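PDB 6V3T: dopamine N-acetyltransferase-like Protein from Tribolium castaneum, which probably transfers acyl groups from acyl-CoA donors such as acetyl-CoA to arylalkylamines such as serotonin, giving N-acylated amines and free CoA. Local coordinates for residues A[161-166]-A[203-208]; A[177-182]-A[207-212]. All coordinates share one frame; numbering follows the deposited sequence.

Interaction 1: residues A[161-166]-A[203-208]. With ACO (acetyl coenzyme *a), chain G.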
# COMPACT_ATOMS: atom_id res chain seq x y z
N ASP A 161 -1.12 -1.55 5.00
CA ASP A 161 -2.21 -2.45 4.56
C ASP A 161 -1.54 -3.62 3.86
O ASP A 161 -1.33 -3.51 2.64
CB ASP A 161 -3.23 -1.71 3.69
CG ASP A 161 -4.25 -0.94 4.51
OD1 ASP A 161 -5.04 -1.59 5.21
OD2 ASP A 161 -4.22 0.30 4.44
N ALA A 162 -1.16 -4.64 4.61
CA ALA A 162 -0.30 -5.75 4.14
C ALA A 162 -1.17 -6.81 3.47
O ALA A 162 -1.55 -7.79 4.14
CB ALA A 162 0.48 -6.33 5.30
N THR A 163 -1.47 -6.61 2.19
CA THR A 163 -2.35 -7.50 1.40
C THR A 163 -1.53 -8.69 0.89
O THR A 163 -2.07 -9.80 0.80
CB THR A 163 -2.93 -6.75 0.22
OG1 THR A 163 -1.78 -6.41 -0.55
CG2 THR A 163 -3.71 -5.52 0.61
N SER A 164 -0.27 -8.43 0.53
CA SER A 164 0.72 -9.46 0.13
C SER A 164 1.32 -10.06 1.39
O SER A 164 1.63 -9.29 2.30
CB SER A 164 1.78 -8.88 -0.76
OG SER A 164 2.64 -9.89 -1.25
N LEU A 165 1.46 -11.38 1.45
CA LEU A 165 2.06 -12.06 2.63
C LEU A 165 3.59 -11.87 2.61
O LEU A 165 4.21 -11.87 3.69
CB LEU A 165 1.62 -13.53 2.60
CG LEU A 165 2.71 -14.56 2.88
CD1 LEU A 165 2.88 -14.74 4.37
CD2 LEU A 165 2.36 -15.88 2.23
N PHE A 166 4.17 -11.62 1.44
CA PHE A 166 5.59 -11.19 1.36
C PHE A 166 5.74 -9.89 2.13
O PHE A 166 6.69 -9.75 2.89
CB PHE A 166 6.03 -11.00 -0.09
CG PHE A 166 5.68 -12.16 -0.98
CD1 PHE A 166 5.45 -13.42 -0.44
CD2 PHE A 166 5.59 -12.01 -2.35
CE1 PHE A 166 5.10 -14.48 -1.26
CE2 PHE A 166 5.26 -13.08 -3.17
CZ PHE A 166 5.02 -14.31 -2.62
N ASP A 203 -3.89 -15.74 1.59
CA ASP A 203 -5.21 -16.24 2.07
C ASP A 203 -5.85 -15.22 3.01
O ASP A 203 -7.02 -15.46 3.41
CB ASP A 203 -5.09 -17.59 2.80
CG ASP A 203 -4.42 -18.70 2.01
OD1 ASP A 203 -4.47 -18.65 0.76
OD2 ASP A 203 -3.86 -19.62 2.66
N TYR A 204 -5.14 -14.14 3.38
CA TYR A 204 -5.64 -13.12 4.33
C TYR A 204 -4.84 -11.81 4.25
O TYR A 204 -3.68 -11.81 3.81
CB TYR A 204 -5.64 -13.69 5.75
CG TYR A 204 -4.34 -14.34 6.16
CD1 TYR A 204 -3.96 -15.56 5.69
CD2 TYR A 204 -3.49 -13.72 7.04
CE1 TYR A 204 -2.76 -16.16 6.06
CE2 TYR A 204 -2.31 -14.31 7.45
CZ TYR A 204 -1.93 -15.53 6.95
OH TYR A 204 -0.75 -16.09 7.34
N TYR A 205 -5.50 -10.73 4.68
CA TYR A 205 -5.01 -9.33 4.69
C TYR A 205 -4.83 -8.91 6.15
O TYR A 205 -5.76 -9.10 6.98
CB TYR A 205 -5.98 -8.42 3.92
CG TYR A 205 -6.08 -6.97 4.33
CD1 TYR A 205 -4.97 -6.13 4.32
CD2 TYR A 205 -7.31 -6.40 4.63
CE1 TYR A 205 -5.08 -4.78 4.65
CE2 TYR A 205 -7.43 -5.06 4.95
CZ TYR A 205 -6.32 -4.25 4.97
OH TYR A 205 -6.46 -2.93 5.30
N LYS A 206 -3.64 -8.41 6.46
CA LYS A 206 -3.29 -7.90 7.81
C LYS A 206 -3.06 -6.41 7.71
O LYS A 206 -2.30 -6.00 6.80
CB LYS A 206 -2.02 -8.54 8.33
CG LYS A 206 -2.18 -9.93 8.93
CD LYS A 206 -0.84 -10.56 9.16
CE LYS A 206 -0.88 -11.78 10.04
NZ LYS A 206 0.49 -12.20 10.38
N VAL A 207 -3.69 -5.65 8.60
CA VAL A 207 -3.22 -4.29 8.99
C VAL A 207 -2.14 -4.50 10.06
O VAL A 207 -2.39 -5.24 11.01
CB VAL A 207 -4.38 -3.39 9.46
CG1 VAL A 207 -3.88 -2.08 10.04
CG2 VAL A 207 -5.34 -3.12 8.32
N MET A 208 -0.97 -3.91 9.84
CA MET A 208 0.24 -4.12 10.66
C MET A 208 0.83 -2.75 11.00
O MET A 208 0.64 -1.81 10.24
CB MET A 208 1.28 -4.98 9.93
CG MET A 208 0.70 -6.30 9.45
SD MET A 208 1.91 -7.45 8.73
CE MET A 208 2.62 -8.13 10.24
N1A ACO G . 7.76 -16.62 -2.29
C2A ACO G . 7.88 -16.70 -0.96
N3A ACO G . 8.38 -15.71 -0.21
C4A ACO G . 8.78 -14.55 -0.77
C5A ACO G . 8.67 -14.40 -2.20
C6A ACO G . 8.13 -15.52 -2.96
N6A ACO G . 8.01 -15.44 -4.28
N7A ACO G . 9.13 -13.19 -2.51
C8A ACO G . 9.51 -12.61 -1.35
N9A ACO G . 9.32 -13.44 -0.33
C1B ACO G . 9.59 -13.09 1.06
C2B ACO G . 11.03 -13.27 1.46
O2B ACO G . 11.25 -14.55 2.01
C3B ACO G . 11.17 -12.18 2.49
O3B ACO G . 10.64 -12.63 3.71
P3B ACO G . 11.66 -13.06 4.86
O7A ACO G . 10.92 -14.13 5.64
O8A ACO G . 12.80 -13.60 4.00
O9A ACO G . 11.85 -11.74 5.58
C4B ACO G . 10.26 -11.08 2.03
O4B ACO G . 9.35 -11.69 1.16
C5B ACO G . 10.98 -9.99 1.31
O5B ACO G . 11.23 -10.32 -0.04
P1A ACO G . 11.75 -9.12 -0.94
O1A ACO G . 12.49 -8.15 -0.06
O2A ACO G . 12.40 -9.58 -2.20
O3A ACO G . 10.33 -8.54 -1.40
P2A ACO G . 10.09 -8.27 -2.97
O4A ACO G . 11.27 -7.45 -3.46
O5A ACO G . 9.84 -9.60 -3.64
O6A ACO G . 8.63 -7.52 -2.84
CBP ACO G . 6.25 -7.45 -3.71
CCP ACO G . 7.75 -7.26 -3.97
CDP ACO G . 5.97 -7.19 -2.24
CEP ACO G . 5.95 -8.89 -4.10
CAP ACO G . 5.34 -6.54 -4.60
OAP ACO G . 5.36 -7.03 -5.95
C9P ACO G . 3.82 -6.37 -4.22
O9P ACO G . 2.95 -7.07 -4.74
N8P ACO G . 3.47 -5.41 -3.29
C7P ACO G . 2.12 -5.18 -2.78
C6P ACO G . 2.00 -5.12 -1.25
C5P ACO G . 1.15 -3.97 -0.71
O5P ACO G . 1.62 -3.12 -0.00
N4P ACO G . -0.15 -3.98 -1.03
C3P ACO G . -1.14 -3.04 -0.45
C2P ACO G . -1.92 -2.14 -1.43
S1P ACO G . -3.61 -2.63 -1.68
C ACO G . -3.99 -2.05 -3.23
O ACO G . -3.54 -0.99 -3.63
CH3 ACO G . -4.89 -2.82 -4.15
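At the edge of the acetyl-CoA pocket, Ala162 and Lys206 form an antiparallel hydrogen-bonded pair where strand 157-162 ends beside strand 204-211. Two backbone bonds define it: Ala162 N to Lys206 O (2.8 Å) and Lys206 N to Ala162 O (3.2 Å). The next pair, Asp161 with Val207, is non-hydrogen-bonded. On the Ala162 face, which helix 165-174 covers, Ala162 CB packs 3.9 Å from Met208 SD.

A chi1 of 151° swings the Tyr205 ring away from its own backbone N, and its edge lies against Asp161 CA and Ala162 N; helix 94-108 also packs on this ring. Asp161 OD2 forms a salt bridge with Lys159, and OD1 a hydrogen bond with Asn107. Beyond an inverse gamma turn centred on Ala162, Thr163 CG2 bridges protein and ligand, 4.0 Å from Tyr205 CD1 and 3.7 Å from ACO S1P. Thr163 OG1, hydrogen-bonded to Glu25, lies 3.0 Å from ACO N4P. Phe166 carries the adenine over one ring face, with ACO C5A 3.5 Å above the ring plane. Asp161 O lies 3.1 Å from ACO C3P: the pantetheine arm follows the end of strand 157-162, as in GNAT enzymes, where it enters between the splayed central parallel strands, here 120-129 and 157-162.

Interaction 2: residues A[177-182]-A[207-212]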
# COMPACT_ATOMS: atom_id res chain seq x y z
N ILE A 177 3.47 -5.44 14.54
CA ILE A 177 2.36 -6.18 15.20
C ILE A 177 1.17 -6.21 14.24
O ILE A 177 0.94 -5.20 13.57
CB ILE A 177 2.03 -5.47 16.53
CG1 ILE A 177 3.06 -5.82 17.60
CG2 ILE A 177 0.61 -5.76 17.00
CD1 ILE A 177 2.98 -7.25 18.09
N THR A 178 0.43 -7.32 14.21
CA THR A 178 -0.86 -7.44 13.48
C THR A 178 -1.98 -6.83 14.33
O THR A 178 -2.23 -7.35 15.44
CB THR A 178 -1.18 -8.89 13.10
OG1 THR A 178 -0.29 -9.27 12.05
CG2 THR A 178 -2.61 -9.07 12.62
N GLU A 179 -2.61 -5.77 13.82
CA GLU A 179 -3.73 -5.04 14.45
C GLU A 179 -5.04 -5.79 14.18
O GLU A 179 -5.73 -6.13 15.13
CB GLU A 179 -3.83 -3.62 13.90
CG GLU A 179 -2.66 -2.75 14.28
CD GLU A 179 -2.61 -2.34 15.75
OE1 GLU A 179 -3.58 -2.62 16.47
OE2 GLU A 179 -1.61 -1.74 16.15
N LYS A 180 -5.36 -6.00 12.90
CA LYS A 180 -6.51 -6.83 12.48
C LYS A 180 -6.06 -7.83 11.42
O LYS A 180 -5.29 -7.47 10.53
CB LYS A 180 -7.66 -5.96 11.95
CG LYS A 180 -8.83 -6.77 11.40
CD LYS A 180 -10.17 -6.13 11.56
CE LYS A 180 -10.83 -6.40 12.89
NZ LYS A 180 -11.80 -7.51 12.84
N CYS A 181 -6.54 -9.06 11.52
CA CYS A 181 -6.34 -10.12 10.51
C CYS A 181 -7.70 -10.53 9.96
O CYS A 181 -8.61 -10.82 10.78
CB CYS A 181 -5.61 -11.30 11.13
SG CYS A 181 -4.97 -12.44 9.87
N VAL A 182 -7.84 -10.52 8.63
CA VAL A 182 -9.11 -10.79 7.92
C VAL A 182 -8.83 -11.69 6.71
O VAL A 182 -7.96 -11.32 5.88
CB VAL A 182 -9.83 -9.50 7.49
CG1 VAL A 182 -8.92 -8.53 6.76
CG2 VAL A 182 -11.06 -9.79 6.65
N VAL A 207 -3.69 -5.65 8.60
CA VAL A 207 -3.22 -4.29 8.99
C VAL A 207 -2.14 -4.50 10.06
O VAL A 207 -2.39 -5.24 11.01
CB VAL A 207 -4.38 -3.39 9.46
CG1 VAL A 207 -3.88 -2.08 10.04
CG2 VAL A 207 -5.34 -3.12 8.32
N MET A 208 -0.97 -3.91 9.84
CA MET A 208 0.24 -4.12 10.66
C MET A 208 0.83 -2.75 11.00
O MET A 208 0.64 -1.81 10.24
CB MET A 208 1.28 -4.98 9.93
CG MET A 208 0.70 -6.30 9.45
SD MET A 208 1.91 -7.45 8.73
CE MET A 208 2.62 -8.13 10.24
N THR A 209 1.54 -2.69 12.12
CA THR A 209 1.80 -1.45 12.87
C THR A 209 3.10 -1.60 13.66
O THR A 209 3.34 -2.70 14.21
CB THR A 209 0.60 -1.17 13.78
OG1 THR A 209 -0.19 -0.22 13.06
CG2 THR A 209 0.98 -0.66 15.16
N LYS A 210 3.88 -0.53 13.73
CA LYS A 210 5.00 -0.40 14.69
C LYS A 210 5.00 1.00 15.26
O LYS A 210 4.67 1.94 14.51
CB LYS A 210 6.33 -0.71 14.02
CG LYS A 210 7.40 -1.21 14.98
CD LYS A 210 8.76 -1.30 14.36
CE LYS A 210 9.84 -1.64 15.36
NZ LYS A 210 11.10 -0.93 15.03
N VAL A 211 5.38 1.12 16.54
CA VAL A 211 5.51 2.40 17.29
C VAL A 211 6.98 2.81 17.23
O VAL A 211 7.84 1.93 17.42
CB VAL A 211 5.00 2.23 18.73
CG1 VAL A 211 4.84 3.57 19.44
CG2 VAL A 211 3.70 1.43 18.79
N VAL A 212 7.28 4.09 16.99
CA VAL A 212 8.64 4.57 16.60
C VAL A 212 9.06 5.77 17.48
O VAL A 212 8.46 5.92 18.56
CB VAL A 212 8.65 4.88 15.09
CG1 VAL A 212 8.09 3.72 14.27
CG2 VAL A 212 7.89 6.16 14.77
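Four backbone hydrogen bonds, one of them weak, join Ile177, Glu179 and Lys180 to Val207 and Thr209, and their spacing reveals an irregularity. Ile177 and Thr209 make a hydrogen-bonded antiparallel pair: Ile177 N reaches Thr209 O at 2.8 Å, whereas the return bond from Thr209 N to Ile177 O is weak, bent to 130° at the hydrogen. The same Ile177 O also receives a CA-H...O contact from Met208 CA at 3.2 Å. Thr178 and Met208 follow as a non-hydrogen-bonded pair. Next, Glu179 N donates to Val207 O (2.9 Å), and Val207 N donates to Lys180 O (3.1 Å). Val207 thus faces two residues, Glu179 and Lys180, which is the signature of a classic beta bulge.

Side-chain packing lies on both faces. On the Met208 face, Thr178 OG1, set beside its backbone N (chi1 -72°), meets the terminal methyl Met208 CE at 3.6 Å, the two side chains passing at a slant. On the face of Val207 and Thr209, Glu179 folds back along the neighbouring strand: a bend at chi2 (-71°) carries its CG to 3.7 Å from Thr209 CB and brings OE2 against the Thr209 methyl. Closer to the backbone, Glu179 CB lies 4.2 Å from Val207 CG1.

The polar end of Glu179 is held from outside the two segments: OE1 forms a salt bridge with Lys115 and OE2 a hydrogen bond with Tyr116 OH, which together fix the orientation of the carboxylate across Thr209.

The arrangement is a bulged antiparallel pairing at the sheet edge. Strand 204-211, the last in the chain, lies between strands 157-162 and 177-183, as the final strand does in the GNAT sheet.

Interactions 1 and 2 use the two edges of one strand, 204-211: strand 157-162 pairs with it on the inner side and strand 177-183 on the outer, with Val207 and Met208 common to both. Residues 161-166 and 203-208 make the more buried contact, combining regular backbone pairing with cofactor contacts. Residues 177-182 and 207-212, about 10 Å away between centres, are partly buried; there the backbone pairing is bulged and threonine, methionine and a glutamate bound by Lys115 and Tyr116 supply the packing. Tyr205 N and Val182 O, 2.8 Å apart in a probable hydrogen bond, continue the outer pairing, and Cys181 SG packs against the Tyr204 ring.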